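Local coordinates for phosphotriesterase family protein (Listeria monocytogenes serotype 4b str. H7858, PDB 3PNZ) that probably hydrolyses phosphorylated sugar lactones at a two-zinc centre within an amidohydrolase-fold barrel, at residues A[72-75]-A[76-79]. Numbering follows the deposited sequence.
Sequences GRRV and LDVA
Arg-74 and Val-75 meet Asp-77, Val-78 and Ala-79 in the first turn of helix 75-85, which follows strand 62-65 in the TIM barrel of the amidohydrolase fold. Before the turn, Gly-72 has a left-handed backbone and is hydrogen-bonded through its main chain to Val-28. The side chain of Arg-73 leads away from helix 75-85: its guanidinium forms salt bridges with Glu-138 of helix 128-140 and with Glu-144, and donates to the backbone O of Thr-67 and Thr-92.

Arg-74 occupies the N-cap position, and its backbone oxygen opens the helical bonding: Val-78 N donates to Arg-74 O at 3.1 Å, with an N-H...O angle of 164°. A second donor, Asp-77 N, reaches the same oxygen only weakly, its angle being 121°. The bend at chi2 (-56°) turns the arginine chain back, and NH1 of Arg-74 donates a hydrogen bond to the backbone O of Arg-73 at 3.1 Å. That oxygen lies almost in the guanidinium plane, whereas NH1 stands above the carbonyl plane. Arg-74 and Asp-77 run alongside each other, CB of Arg-74 lying 3.5 Å from OD2 of Asp-77; the charged groups stay apart, with Arg-74 NE 5.0 Å from Asp-77 OD2, too far for a salt bridge, so that any attraction between the opposite charges is probably a longer-range one.

At Val-75 the regular i to i+4 pattern continues, and the buried valine side chain rests on the loop at Thr-146. Val-75 O accepts a hydrogen bond from Ala-79 N at 2.9 Å, while the methyl carbon CB of Ala-79 sits 3.4 Å from that same Val-75 O.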
# COMPACT_ATOMS: atom_id res chain seq x y z
N GLY A 72 -2.87 -12.56 -4.76
CA GLY A 72 -3.31 -12.93 -6.10
C GLY A 72 -3.13 -11.86 -7.17
O GLY A 72 -4.09 -11.42 -7.79
N ARG A 73 -1.89 -11.46 -7.40
CA ARG A 73 -1.62 -10.41 -8.36
C ARG A 73 -2.06 -10.79 -9.77
O ARG A 73 -2.02 -11.96 -10.15
CB ARG A 73 -0.12 -10.08 -8.39
CG ARG A 73 0.50 -9.71 -7.05
CD ARG A 73 1.82 -9.04 -7.34
NE ARG A 73 2.66 -8.73 -6.18
CZ ARG A 73 3.70 -9.47 -5.79
NH1 ARG A 73 4.00 -10.61 -6.42
NH2 ARG A 73 4.43 -9.08 -4.76
N ARG A 74 -2.48 -9.78 -10.52
CA ARG A 74 -2.69 -9.88 -11.96
C ARG A 74 -1.84 -8.79 -12.62
O ARG A 74 -2.37 -7.81 -13.16
CB ARG A 74 -4.17 -9.72 -12.29
CG ARG A 74 -5.04 -10.88 -11.81
CD ARG A 74 -4.53 -12.19 -12.38
NE ARG A 74 -5.39 -13.34 -12.12
CZ ARG A 74 -5.27 -14.16 -11.08
NH1 ARG A 74 -4.33 -13.97 -10.16
NH2 ARG A 74 -6.10 -15.18 -10.96
N VAL A 75 -0.53 -8.95 -12.54
CA VAL A 75 0.41 -7.90 -12.94
C VAL A 75 0.26 -7.48 -14.40
O VAL A 75 0.32 -6.29 -14.72
CB VAL A 75 1.87 -8.31 -12.66
CG1 VAL A 75 2.84 -7.23 -13.12
CG2 VAL A 75 2.05 -8.61 -11.18
N LEU A 76 0.06 -8.44 -15.30
CA LEU A 76 -0.08 -8.09 -16.71
C LEU A 76 -1.32 -7.24 -16.96
O LEU A 76 -1.29 -6.34 -17.80
CB LEU A 76 -0.09 -9.34 -17.60
CG LEU A 76 1.21 -10.15 -17.57
CD1 LEU A 76 1.08 -11.43 -18.39
CD2 LEU A 76 2.38 -9.30 -18.06
N ASP A 77 -2.41 -7.50 -16.24
CA ASP A 77 -3.63 -6.71 -16.39
C ASP A 77 -3.42 -5.29 -15.88
O ASP A 77 -3.86 -4.33 -16.49
CB ASP A 77 -4.80 -7.36 -15.64
CG ASP A 77 -5.27 -8.66 -16.28
OD1 ASP A 77 -5.55 -8.65 -17.50
OD2 ASP A 77 -5.39 -9.68 -15.57
N VAL A 78 -2.75 -5.17 -14.74
CA VAL A 78 -2.46 -3.85 -14.18
C VAL A 78 -1.53 -3.06 -15.11
O VAL A 78 -1.73 -1.87 -15.33
CB VAL A 78 -1.88 -3.97 -12.76
CG1 VAL A 78 -1.46 -2.60 -12.23
CG2 VAL A 78 -2.91 -4.61 -11.82
N ALA A 79 -0.52 -3.73 -15.66
CA ALA A 79 0.37 -3.08 -16.61
C ALA A 79 -0.40 -2.59 -17.83
O ALA A 79 -0.17 -1.48 -18.31
CB ALA A 79 1.50 -4.04 -17.03